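Local structure of 11S globulin seed storage protein (Amaranthus hypochondriacus, 3QAC) at residues D17-L22 and Q376-P381; T68-L73 and H169-D174; I317-R322 and T402-M407; M335-Y340 and S410-T415. The protein probably serves as a seed storage protein, a nutrient reservoir of the 11S globulin family whose subunits assemble into hexamers. All blocks are in the same frame, centred on the assembly; numbering follows the deposited sequence.

Contact 1: D17-L22 and Q376-P381; sequences DRLTAL and QLVVVP
Leu22 and Leu377 form a single antiparallel bridge of the hydrogen-bonded kind, with both backbone bonds made. Leu22 N gives the shorter one to Leu377 O (2.8 Å, N-H...O angle 169°). Leu377 N returns a longer bond to Leu22 O (3.1 Å). The two chains then diverge, their directions 145° apart, and a water takes over where direct pairing stops: it donates to Thr20 O (2.6 Å) and accepts from Val379 N (2.9 Å). Beside the bridge, Leu22 CB rests on Leu377 CD1 (3.9 Å), the two side chains crossing obliquely. Leu377 has its CG between the backbone N and the carbonyl carbon (chi1 62°), and from there the branch bends back to Leu22. Farther along, Leu19 points toward the strand: CD1 lies against Val379 O (3.2 Å) and reaches Pro381 CD (4.0 Å), while its CB meets Val378 CG2 (4.1 Å). If Leu19 were an alanine, both methyl branches would be gone, and this would probably open a gap beside Pro381 and uncover the carbonyl of Val379. Gln376 brings its amide against Ala21 CB, though its NE2 is held by Glu23 and its OE1 by Ser373 N. Within the chain, strand 377-380 is an outermost strand of a sheet of the second cupin domain, where it pairs with strand 346-351. Segment 17-22, in the loop before strand 26-30 of the first cupin domain, runs along its other edge, a cross-domain edge pairing in a bicupin.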
loop_
_atom_site.group_PDB
_atom_site.type_symbol
_atom_site.label_atom_id
_atom_site.label_comp_id
_atom_site.label_asym_id
_atom_site.label_seq_id
_atom_site.Cartn_x
_atom_site.Cartn_y
_atom_site.Cartn_z
ATOM N N ASP A 17 6.870 14.323 -20.601
ATOM C CA ASP A 17 7.412 14.401 -21.957
ATOM C C ASP A 17 8.821 14.956 -21.979
ATOM O O ASP A 17 9.442 15.042 -23.034
ATOM C CB ASP A 17 6.516 15.175 -22.936
ATOM C CG ASP A 17 5.438 15.951 -22.248
ATOM O OD1 ASP A 17 4.261 15.527 -22.358
ATOM O OD2 ASP A 17 5.771 16.973 -21.602
ATOM N N ARG A 18 9.343 15.305 -20.816
ATOM C CA ARG A 18 10.712 15.776 -20.750
ATOM C C ARG A 18 11.395 15.309 -19.470
ATOM O O ARG A 18 10.947 15.610 -18.368
ATOM C CB ARG A 18 10.736 17.306 -20.837
ATOM C CG ARG A 18 12.122 17.927 -20.780
ATOM C CD ARG A 18 12.009 19.466 -20.796
ATOM N NE ARG A 18 13.308 20.129 -20.868
ATOM C CZ ARG A 18 13.999 20.517 -19.802
ATOM N NH1 ARG A 18 13.505 20.309 -18.592
ATOM N NH2 ARG A 18 15.181 21.109 -19.941
ATOM N N LEU A 19 12.484 14.569 -19.615
ATOM C CA LEU A 19 13.301 14.231 -18.468
ATOM C C LEU A 19 14.601 14.965 -18.644
ATOM O O LEU A 19 14.941 15.415 -19.735
ATOM C CB LEU A 19 13.567 12.743 -18.375
ATOM C CG LEU A 19 12.373 11.813 -18.196
ATOM C CD1 LEU A 19 12.812 10.358 -18.436
ATOM C CD2 LEU A 19 11.733 11.995 -16.828
ATOM N N THR A 20 15.326 15.090 -17.552
ATOM C CA THR A 20 16.524 15.883 -17.557
ATOM C C THR A 20 17.621 15.117 -16.842
ATOM O O THR A 20 17.350 14.328 -15.935
ATOM C CB THR A 20 16.243 17.244 -16.899
ATOM O OG1 THR A 20 16.059 18.226 -17.928
ATOM C CG2 THR A 20 17.370 17.660 -15.987
ATOM N N ALA A 21 18.856 15.303 -17.287
ATOM C CA ALA A 21 19.991 14.845 -16.517
ATOM C C ALA A 21 20.018 15.747 -15.294
ATOM O O ALA A 21 20.226 16.949 -15.410
ATOM C CB ALA A 21 21.261 14.973 -17.318
ATOM N N LEU A 22 19.770 15.164 -14.132
ATOM C CA LEU A 22 19.646 15.923 -12.895
ATOM C C LEU A 22 20.895 15.895 -12.029
ATOM O O LEU A 22 21.546 14.864 -11.845
ATOM C CB LEU A 22 18.446 15.435 -12.085
ATOM C CG LEU A 22 17.101 15.617 -12.786
ATOM C CD1 LEU A 22 15.990 14.809 -12.112
ATOM C CD2 LEU A 22 16.736 17.130 -12.883
ATOM N N GLN A 376 25.543 12.536 -12.411
ATOM C CA GLN A 376 24.208 12.868 -12.888
ATOM C C GLN A 376 23.299 11.656 -12.799
ATOM O O GLN A 376 23.759 10.511 -12.887
ATOM C CB GLN A 376 24.253 13.309 -14.336
ATOM C CG GLN A 376 25.265 14.399 -14.636
ATOM C CD GLN A 376 25.191 14.848 -16.083
ATOM O OE1 GLN A 376 25.105 14.027 -16.995
ATOM N NE2 GLN A 376 25.217 16.155 -16.297
ATOM N N LEU A 377 22.004 11.904 -12.655
ATOM C CA LEU A 377 21.056 10.816 -12.662
ATOM C C LEU A 377 19.909 11.196 -13.543
ATOM O O LEU A 377 19.629 12.371 -13.735
ATOM C CB LEU A 377 20.567 10.512 -11.245
ATOM C CG LEU A 377 19.816 11.645 -10.524
ATOM C CD1 LEU A 377 18.377 11.724 -11.017
ATOM C CD2 LEU A 377 19.853 11.429 -9.010
ATOM N N VAL A 378 19.239 10.201 -14.096
ATOM C CA VAL A 378 17.962 10.455 -14.721
ATOM C C VAL A 378 16.943 9.532 -14.088
ATOM O O VAL A 378 17.270 8.411 -13.674
ATOM C CB VAL A 378 18.010 10.241 -16.237
ATOM C CG1 VAL A 378 18.512 8.818 -16.575
ATOM C CG2 VAL A 378 16.638 10.523 -16.855
ATOM N N VAL A 379 15.709 10.002 -14.012
ATOM C CA VAL A 379 14.644 9.185 -13.499
ATOM C C VAL A 379 13.952 8.537 -14.665
ATOM O O VAL A 379 13.385 9.219 -15.532
ATOM C CB VAL A 379 13.609 10.010 -12.728
ATOM C CG1 VAL A 379 12.461 9.113 -12.239
ATOM C CG2 VAL A 379 14.260 10.719 -11.576
ATOM N N VAL A 380 14.010 7.218 -14.697
ATOM C CA VAL A 380 13.250 6.443 -15.656
ATOM C C VAL A 380 11.967 5.967 -15.003
ATOM O O VAL A 380 11.999 5.134 -14.111
ATOM C CB VAL A 380 14.009 5.197 -16.118
ATOM C CG1 VAL A 380 13.311 4.609 -17.342
ATOM C CG2 VAL A 380 15.499 5.525 -16.411
ATOM N N PRO A 381 10.825 6.516 -15.430
ATOM C CA PRO A 381 9.552 6.066 -14.858
ATOM C C PRO A 381 9.212 4.633 -15.253
ATOM O O PRO A 381 9.544 4.160 -16.359
ATOM C CB PRO A 381 8.526 7.046 -15.456
ATOM C CG PRO A 381 9.360 8.252 -15.925
ATOM C CD PRO A 381 10.662 7.629 -16.375
HETATM O O HOH W 1 15.606 12.743 -14.855
#

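Contact 2: T68-L73 and H169-D174; sequences TSAPEL and HANQLD
Asn171 OD1 is gripped from both faces of its amide plane, by Ser69 OG across the contact and by Leu173 N two residues along its own chain. With CG opposite the backbone N (chi1 174°), the amide reaches Ser69. Ser69 OG donates at 2.7 Å from 55° out of the carbonyl plane, and Leu173 N reaches the same OD1 at 3.0 Å from 57° out, so neither donor lies on a lone pair. The inner bond closes an Asx turn. Asn171 ND2 faces the other way, its bond to Asp174 O (2.9 Å) close to the amide plane, and it also meets Thr166 O. With a leucine in place of Asn171, Ser69 OG and Leu173 N would probably both lose their acceptor, and the turn would be free to relax. Packing is tight next to the hydroxyl, where Ser69 CB and Leu173 CD1 approach to 3.3 Å. Pro71 CG meets Ala170 CB more loosely (4.0 Å). Segment 68-73 joins strand 61-68 of one sheet to strand 72-78 of the other. Ala70 packs on Ile164 of strand 158-164, Leu173 on Phe181 of strand 180-182 and on Pro381 of the third subunit, and Pro71 on Leu321 of helix 318-321.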
loop_
_atom_site.group_PDB
_atom_site.type_symbol
_atom_site.label_atom_id
_atom_site.label_comp_id
_atom_site.label_asym_id
_atom_site.label_seq_id
_atom_site.Cartn_x
_atom_site.Cartn_y
_atom_site.Cartn_z
ATOM N N THR A 68 15.315 8.862 9.300
ATOM C CA THR A 68 14.316 9.475 8.451
ATOM C C THR A 68 13.165 8.506 8.375
ATOM O O THR A 68 13.366 7.297 8.461
ATOM C CB THR A 68 14.871 9.823 7.037
ATOM O OG1 THR A 68 13.800 10.253 6.184
ATOM C CG2 THR A 68 15.577 8.629 6.409
ATOM N N SER A 69 11.959 9.042 8.251
ATOM C CA SER A 69 10.749 8.241 8.216
ATOM C C SER A 69 10.678 7.367 6.976
ATOM O O SER A 69 9.884 6.437 6.929
ATOM C CB SER A 69 9.524 9.153 8.248
ATOM O OG SER A 69 9.548 10.014 7.126
ATOM N N ALA A 70 11.488 7.667 5.965
ATOM C CA ALA A 70 11.528 6.829 4.756
ATOM C C ALA A 70 12.703 5.840 4.746
ATOM O O ALA A 70 13.773 6.151 5.265
ATOM C CB ALA A 70 11.579 7.696 3.518
ATOM N N PRO A 71 12.514 4.654 4.131
ATOM C CA PRO A 71 13.610 3.694 3.978
ATOM C C PRO A 71 14.596 4.255 2.969
ATOM O O PRO A 71 14.202 5.049 2.115
ATOM C CB PRO A 71 12.934 2.458 3.353
ATOM C CG PRO A 71 11.482 2.754 3.275
ATOM C CD PRO A 71 11.315 4.235 3.392
ATOM N N GLU A 72 15.851 3.842 3.050
ATOM C CA GLU A 72 16.859 4.347 2.143
ATOM C C GLU A 72 17.626 3.201 1.562
ATOM O O GLU A 72 17.835 2.190 2.216
ATOM C CB GLU A 72 17.860 5.224 2.875
ATOM C CG GLU A 72 17.262 6.356 3.656
ATOM C CD GLU A 72 18.340 7.187 4.265
ATOM O OE1 GLU A 72 19.248 6.595 4.881
ATOM O OE2 GLU A 72 18.312 8.421 4.099
ATOM N N LEU A 73 18.053 3.400 0.332
ATOM C CA LEU A 73 18.920 2.505 -0.375
ATOM C C LEU A 73 20.175 3.307 -0.585
ATOM O O LEU A 73 20.136 4.383 -1.191
ATOM C CB LEU A 73 18.299 2.157 -1.718
ATOM C CG LEU A 73 18.357 0.692 -2.112
ATOM C CD1 LEU A 73 17.854 -0.162 -0.958
ATOM C CD2 LEU A 73 17.519 0.471 -3.351
ATOM N N HIS A 169 5.399 2.863 1.497
ATOM C CA HIS A 169 4.379 2.578 2.507
ATOM C C HIS A 169 4.920 2.785 3.920
ATOM O O HIS A 169 4.177 3.160 4.826
ATOM C CB HIS A 169 3.894 1.129 2.378
ATOM C CG HIS A 169 4.812 0.125 3.016
ATOM N ND1 HIS A 169 5.945 -0.360 2.388
ATOM C CD2 HIS A 169 4.767 -0.478 4.231
ATOM C CE1 HIS A 169 6.554 -1.223 3.188
ATOM N NE2 HIS A 169 5.864 -1.307 4.313
ATOM N N ALA A 170 6.216 2.555 4.105
ATOM C CA ALA A 170 6.818 2.721 5.429
ATOM C C ALA A 170 6.857 4.179 5.904
ATOM O O ALA A 170 6.832 4.441 7.098
ATOM C CB ALA A 170 8.211 2.102 5.472
ATOM N N ASN A 171 6.949 5.121 4.970
ATOM C CA ASN A 171 6.912 6.534 5.323
ATOM C C ASN A 171 5.477 7.021 5.507
ATOM O O ASN A 171 4.720 7.107 4.543
ATOM C CB ASN A 171 7.603 7.405 4.269
ATOM C CG ASN A 171 7.430 8.911 4.561
ATOM O OD1 ASN A 171 7.401 9.327 5.715
ATOM N ND2 ASN A 171 7.281 9.707 3.517
ATOM N N GLN A 172 5.107 7.335 6.745
ATOM C CA GLN A 172 3.751 7.791 7.018
ATOM C C GLN A 172 3.667 9.312 7.264
ATOM O O GLN A 172 2.627 9.828 7.645
ATOM C CB GLN A 172 3.152 6.993 8.177
ATOM C CG GLN A 172 3.142 5.468 7.924
ATOM C CD GLN A 172 2.268 4.717 8.914
ATOM O OE1 GLN A 172 2.092 3.498 8.830
ATOM N NE2 GLN A 172 1.732 5.437 9.866
ATOM N N LEU A 173 4.773 10.017 7.061
ATOM C CA LEU A 173 4.771 11.475 7.141
ATOM C C LEU A 173 4.533 12.024 5.742
ATOM O O LEU A 173 3.993 11.335 4.909
ATOM C CB LEU A 173 6.093 11.982 7.705
ATOM C CG LEU A 173 6.415 11.466 9.112
ATOM C CD1 LEU A 173 7.865 11.753 9.491
ATOM C CD2 LEU A 173 5.465 12.072 10.123
ATOM N N ASP A 174 4.905 13.269 5.469
ATOM C CA ASP A 174 4.639 13.817 4.140
ATOM C C ASP A 174 5.422 13.099 3.030
ATOM O O ASP A 174 6.486 12.527 3.261
ATOM C CB ASP A 174 4.934 15.314 4.099
ATOM C CG ASP A 174 3.944 16.145 4.912
ATOM O OD1 ASP A 174 4.334 17.266 5.283
ATOM O OD2 ASP A 174 2.799 15.700 5.184
#

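Contact 3: I317-R322 and T402-M407; sequences ILRHLR and TSENAM
Glu404 lays its carboxylate across the root of the Arg319 side chain, overlapping aliphatic carbon and backbone instead of the guanidinium. Its OE2 lies 3.4 Å from Arg319 CA and equally 3.4 Å from Arg319 CG. The charged ends do not pair: Arg319 NE stays 4.8 Å from Glu404 OE2, and the guanidinium and carboxylate planes stand 59° apart. Torsions explain the miss. Glu404 has CG trans to its backbone N (chi1 168°) and an extended chain beyond, which carries the carboxylate to the helix, whereas Arg319 bends at chi2 (127°) and chi3 and leads its head elsewhere. OE2 is instead hydrogen-bonded to Ser312 OG, which satisfies it, while the nearby positive charge would probably still stabilise the carboxylate at longer range. No hydrogen bond joins the two segments. Nearer its root, Glu404 CB packs on Arg322 CA (3.8 Å). Arg322 is where the helix ends: its N still bonds to Leu318 O (2.9 Å), but its own phi is positive, so the chain leaves the helix there, beside Glu404. Its side chain leads off to His169. Ser324 OG bonds to Ser403 O and Ala406 N, tying the loop to the start of the next strand. Helix 318-321 feeds strand 324-330, and segment 402-407 leaves strand 394-401, its antiparallel neighbour; a short helix thus meets a loop at one end of the second cupin barrel.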
loop_
_atom_site.group_PDB
_atom_site.type_symbol
_atom_site.label_atom_id
_atom_site.label_comp_id
_atom_site.label_asym_id
_atom_site.label_seq_id
_atom_site.Cartn_x
_atom_site.Cartn_y
_atom_site.Cartn_z
ATOM N N ILE A 317 16.266 -8.287 3.540
ATOM C CA ILE A 317 15.616 -7.130 4.142
ATOM C C ILE A 317 14.805 -6.361 3.077
ATOM O O ILE A 317 13.782 -5.755 3.381
ATOM C CB ILE A 317 16.649 -6.219 4.852
ATOM C CG1 ILE A 317 15.967 -5.125 5.664
ATOM C CG2 ILE A 317 17.603 -5.595 3.854
ATOM C CD1 ILE A 317 14.974 -5.629 6.663
ATOM N N LEU A 318 15.232 -6.426 1.821
ATOM C CA LEU A 318 14.531 -5.697 0.779
ATOM C C LEU A 318 13.108 -6.201 0.632
ATOM O O LEU A 318 12.286 -5.574 -0.041
ATOM C CB LEU A 318 15.265 -5.800 -0.554
ATOM C CG LEU A 318 16.651 -5.173 -0.504
ATOM C CD1 LEU A 318 17.342 -5.288 -1.856
ATOM C CD2 LEU A 318 16.517 -3.731 -0.058
ATOM N N ARG A 319 12.821 -7.355 1.229
ATOM C CA ARG A 319 11.455 -7.846 1.256
ATOM C C ARG A 319 10.640 -6.825 2.049
ATOM O O ARG A 319 9.484 -6.557 1.747
ATOM C CB ARG A 319 11.393 -9.232 1.913
ATOM C CG ARG A 319 10.216 -10.119 1.491
ATOM C CD ARG A 319 10.705 -11.506 1.009
ATOM N NE ARG A 319 11.931 -11.914 1.703
ATOM C CZ ARG A 319 12.864 -12.727 1.206
ATOM N NH1 ARG A 319 13.935 -13.003 1.936
ATOM N NH2 ARG A 319 12.748 -13.256 -0.011
ATOM N N HIS A 320 11.258 -6.239 3.061
ATOM C CA HIS A 320 10.554 -5.262 3.880
ATOM C C HIS A 320 10.511 -3.858 3.268
ATOM O O HIS A 320 9.474 -3.196 3.301
ATOM C CB HIS A 320 11.097 -5.232 5.309
ATOM C CG HIS A 320 10.381 -6.169 6.227
ATOM N ND1 HIS A 320 9.179 -5.849 6.826
ATOM C CD2 HIS A 320 10.675 -7.434 6.616
ATOM C CE1 HIS A 320 8.775 -6.870 7.563
ATOM N NE2 HIS A 320 9.665 -7.843 7.453
ATOM N N LEU A 321 11.627 -3.419 2.706
ATOM C CA LEU A 321 11.678 -2.102 2.093
ATOM C C LEU A 321 10.921 -2.031 0.774
ATOM O O LEU A 321 10.490 -0.962 0.381
ATOM C CB LEU A 321 13.115 -1.665 1.870
ATOM C CG LEU A 321 14.059 -1.731 3.066
ATOM C CD1 LEU A 321 14.967 -0.525 2.969
ATOM C CD2 LEU A 321 13.295 -1.745 4.371
ATOM N N ARG A 322 10.758 -3.164 0.098
ATOM C CA ARG A 322 10.168 -3.178 -1.228
ATOM C C ARG A 322 10.946 -2.245 -2.167
ATOM O O ARG A 322 10.377 -1.482 -2.958
ATOM C CB ARG A 322 8.688 -2.785 -1.164
ATOM C CG ARG A 322 7.827 -3.728 -0.308
ATOM C CD ARG A 322 6.413 -3.160 -0.137
ATOM N NE ARG A 322 5.640 -3.861 0.893
ATOM C CZ ARG A 322 4.437 -3.478 1.324
ATOM N NH1 ARG A 322 3.851 -2.396 0.814
ATOM N NH2 ARG A 322 3.815 -4.178 2.267
ATOM N N THR A 402 12.253 1.516 -7.339
ATOM C CA THR A 402 11.197 1.796 -6.375
ATOM C C THR A 402 10.243 0.633 -6.154
ATOM O O THR A 402 9.074 0.857 -5.895
ATOM C CB THR A 402 10.355 2.997 -6.808
ATOM O OG1 THR A 402 9.680 2.671 -8.022
ATOM C CG2 THR A 402 11.242 4.215 -7.046
ATOM N N SER A 403 10.715 -0.605 -6.275
ATOM C CA SER A 403 9.909 -1.730 -5.802
ATOM C C SER A 403 10.737 -2.952 -5.528
ATOM O O SER A 403 11.924 -2.994 -5.818
ATOM C CB SER A 403 8.800 -2.096 -6.780
ATOM O OG SER A 403 9.302 -2.896 -7.828
ATOM N N GLU A 404 10.075 -3.949 -4.957
ATOM C CA GLU A 404 10.712 -5.199 -4.610
ATOM C C GLU A 404 11.043 -5.952 -5.896
ATOM O O GLU A 404 10.251 -5.969 -6.828
ATOM C CB GLU A 404 9.774 -6.013 -3.718
ATOM C CG GLU A 404 10.215 -7.446 -3.528
ATOM C CD GLU A 404 9.598 -8.090 -2.309
ATOM O OE1 GLU A 404 8.457 -7.700 -1.945
ATOM O OE2 GLU A 404 10.256 -8.983 -1.718
ATOM N N ASN A 405 12.229 -6.541 -5.962
ATOM C CA ASN A 405 12.584 -7.366 -7.113
ATOM C C ASN A 405 12.041 -6.753 -8.387
ATOM O O ASN A 405 11.271 -7.395 -9.111
ATOM C CB ASN A 405 11.986 -8.764 -6.990
ATOM C CG ASN A 405 12.060 -9.314 -5.588
ATOM O OD1 ASN A 405 11.046 -9.736 -5.035
ATOM N ND2 ASN A 405 13.256 -9.329 -5.008
ATOM N N ALA A 406 12.402 -5.500 -8.637
ATOM C CA ALA A 406 12.079 -4.870 -9.902
ATOM C C ALA A 406 12.607 -5.784 -11.001
ATOM O O ALA A 406 13.694 -6.342 -10.899
ATOM C CB ALA A 406 12.715 -3.480 -9.996
ATOM N N MET A 407 11.818 -5.939 -12.046
ATOM C CA MET A 407 12.155 -6.815 -13.134
ATOM C C MET A 407 12.120 -5.941 -14.356
ATOM O O MET A 407 11.253 -5.084 -14.461
ATOM C CB MET A 407 11.053 -7.847 -13.287
ATOM C CG MET A 407 11.490 -9.131 -13.907
ATOM S SD MET A 407 11.539 -10.379 -12.611
ATOM C CE MET A 407 13.314 -10.602 -12.404
#

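Contact 4: M335-Y340 and S410-T415; sequences MMAPHY and SLAGRT
His339 and Ser410 face each other as an antiparallel non-hydrogen-bonded pair in a sheet of the C-terminal cupin domain, a beta-barrel fold in which strand 335-341 turns a corner at Pro338 and receives strand 408-410 along its edge. One direct hydrogen bond spans the segments: Leu411 N to Pro338 O, 2.8 Å, with an N-H...O angle of 154°. A water adds a second polar link, donating to Ala337 O (3.0 Å) and hydrogen-bonding with Ser410 OG (2.6 Å), which also bonds to Thr448 OG1. The apolar contacts centre on Leu411, whose side chain lies along the Pro338 carbonyl oxygen. Its two methyl groups divide the work: CD1 rests on Pro338 CB (3.6 Å), while CD2 comes to the edge of the Tyr340 ring, near its plane, at CD1 (4.0 Å), the two side chains crossing at about a right angle. Farther along, Ala337 CB faces Ala412 CB at 4.2 Å. Tyr340 belongs equally to the assembly, for its OH bonds to Gly145 O of the second subunit and its ring stacks with Phe67 of that subunit. Intrasegment bonding fixes the imidazole. With CG lying between the backbone N and the carbonyl carbon (chi1 56°), the His339 ring folds back along its own chain. Met336 CE sits over one face, offset toward the rim, and ND1 donates to Ala337 O at 2.7 Å, the acceptor only 12° out of the ring plane.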
loop_
_atom_site.group_PDB
_atom_site.type_symbol
_atom_site.label_atom_id
_atom_site.label_comp_id
_atom_site.label_asym_id
_atom_site.label_seq_id
_atom_site.Cartn_x
_atom_site.Cartn_y
_atom_site.Cartn_z
ATOM N N MET A 335 26.379 -1.452 -25.253
ATOM C CA MET A 335 25.058 -0.931 -24.964
ATOM C C MET A 335 24.210 -1.935 -24.201
ATOM O O MET A 335 24.435 -3.146 -24.255
ATOM C CB MET A 335 24.335 -0.497 -26.248
ATOM C CG MET A 335 23.399 -1.545 -26.812
ATOM S SD MET A 335 22.390 -0.920 -28.178
ATOM C CE MET A 335 23.640 -0.052 -29.124
ATOM N N MET A 336 23.252 -1.401 -23.458
ATOM C CA MET A 336 22.195 -2.209 -22.888
ATOM C C MET A 336 21.007 -2.049 -23.823
ATOM O O MET A 336 20.559 -0.936 -24.069
ATOM C CB MET A 336 21.857 -1.720 -21.484
ATOM C CG MET A 336 20.804 -2.564 -20.801
ATOM S SD MET A 336 20.764 -2.243 -19.037
ATOM C CE MET A 336 19.600 -3.481 -18.487
ATOM N N ALA A 337 20.531 -3.156 -24.374
ATOM C CA ALA A 337 19.438 -3.107 -25.326
ATOM C C ALA A 337 18.265 -2.301 -24.796
ATOM O O ALA A 337 18.053 -2.213 -23.588
ATOM C CB ALA A 337 18.980 -4.496 -25.688
ATOM N N PRO A 338 17.486 -1.720 -25.711
ATOM C CA PRO A 338 16.281 -1.030 -25.264
ATOM C C PRO A 338 15.496 -1.984 -24.376
ATOM O O PRO A 338 15.295 -3.133 -24.743
ATOM C CB PRO A 338 15.522 -0.775 -26.567
ATOM C CG PRO A 338 16.574 -0.754 -27.625
ATOM C CD PRO A 338 17.584 -1.779 -27.178
ATOM N N HIS A 339 15.088 -1.513 -23.210
ATOM C CA HIS A 339 14.334 -2.333 -22.289
ATOM C C HIS A 339 13.423 -1.424 -21.504
ATOM O O HIS A 339 13.570 -0.201 -21.526
ATOM C CB HIS A 339 15.266 -3.039 -21.312
ATOM C CG HIS A 339 16.138 -2.095 -20.552
ATOM N ND1 HIS A 339 17.179 -1.416 -21.143
ATOM C CD2 HIS A 339 16.108 -1.692 -19.260
ATOM C CE1 HIS A 339 17.764 -0.644 -20.245
ATOM N NE2 HIS A 339 17.134 -0.794 -19.093
ATOM N N TYR A 340 12.474 -2.032 -20.807
ATOM C CA TYR A 340 11.644 -1.289 -19.899
ATOM C C TYR A 340 11.530 -2.058 -18.617
ATOM O O TYR A 340 11.580 -3.274 -18.612
ATOM C CB TYR A 340 10.277 -1.058 -20.510
ATOM C CG TYR A 340 9.374 -2.272 -20.535
ATOM C CD1 TYR A 340 9.472 -3.220 -21.539
ATOM C CD2 TYR A 340 8.405 -2.435 -19.573
ATOM C CE1 TYR A 340 8.619 -4.309 -21.572
ATOM C CE2 TYR A 340 7.551 -3.499 -19.594
ATOM C CZ TYR A 340 7.652 -4.441 -20.592
ATOM O OH TYR A 340 6.786 -5.512 -20.590
ATOM N N SER A 410 14.151 -6.745 -21.666
ATOM C CA SER A 410 14.819 -6.305 -22.873
ATOM C C SER A 410 13.854 -6.426 -24.038
ATOM O O SER A 410 12.979 -7.280 -24.052
ATOM C CB SER A 410 16.063 -7.147 -23.132
ATOM O OG SER A 410 16.915 -7.109 -22.000
ATOM N N LEU A 411 14.010 -5.563 -25.018
ATOM C CA LEU A 411 13.172 -5.639 -26.193
ATOM C C LEU A 411 13.912 -6.415 -27.267
ATOM O O LEU A 411 13.300 -7.114 -28.064
ATOM C CB LEU A 411 12.832 -4.237 -26.661
ATOM C CG LEU A 411 12.232 -3.427 -25.509
ATOM C CD1 LEU A 411 12.209 -1.929 -25.829
ATOM C CD2 LEU A 411 10.837 -3.946 -25.181
ATOM N N ALA A 412 15.240 -6.305 -27.262
ATOM C CA ALA A 412 16.085 -7.021 -28.218
ATOM C C ALA A 412 16.947 -8.073 -27.535
ATOM O O ALA A 412 17.247 -7.967 -26.349
ATOM C CB ALA A 412 16.968 -6.036 -28.990
ATOM N N GLY A 413 17.339 -9.096 -28.286
ATOM C CA GLY A 413 18.317 -10.059 -27.805
ATOM C C GLY A 413 17.750 -11.356 -27.272
ATOM O O GLY A 413 16.566 -11.643 -27.419
ATOM N N ARG A 414 18.611 -12.162 -26.670
ATOM C CA ARG A 414 18.160 -13.399 -26.058
ATOM C C ARG A 414 17.377 -13.054 -24.792
ATOM O O ARG A 414 17.788 -12.201 -24.008
ATOM C CB ARG A 414 19.344 -14.294 -25.722
ATOM C CD ARG A 414 20.162 -16.526 -25.053
ATOM C CZ ARG A 414 20.057 -18.882 -25.760
ATOM N NH1 ARG A 414 19.704 -20.132 -25.505
ATOM N NH2 ARG A 414 20.672 -18.593 -26.898
ATOM N N THR A 415 16.250 -13.714 -24.583
ATOM C CA THR A 415 15.388 -13.321 -23.476
ATOM C C THR A 415 14.983 -11.870 -23.672
ATOM O O THR A 415 15.340 -11.023 -22.864
ATOM C CB THR A 415 16.120 -13.436 -22.125
ATOM O OG1 THR A 415 16.666 -14.754 -21.991
ATOM C CG2 THR A 415 15.162 -13.167 -20.977
HETATM O O HOH W 2 18.197 -4.868 -22.127
#

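Contact 2 belongs to the first cupin domain, contacts 3 and 4 to the second, and contact 1 spans both. Along the chain, contact 2 is nested inside the long loop closed by contact 1 and closes before contact 3 opens; contacts 1, 3 and 4 interlace, their segments alternating. Contacts 2 and 3, with centres 14 Å apart, touch directly across the domain interface, where Leu73 CD1 meets Leu318 CD2 at 3.9 Å. Contact 1 lies about 22 Å from each of them, centre to centre, so it joins the domains at a separate place. Contacts 2 and 4 are the farthest apart, 33 Å between centres. All four contacts have residues that meet a neighbouring subunit.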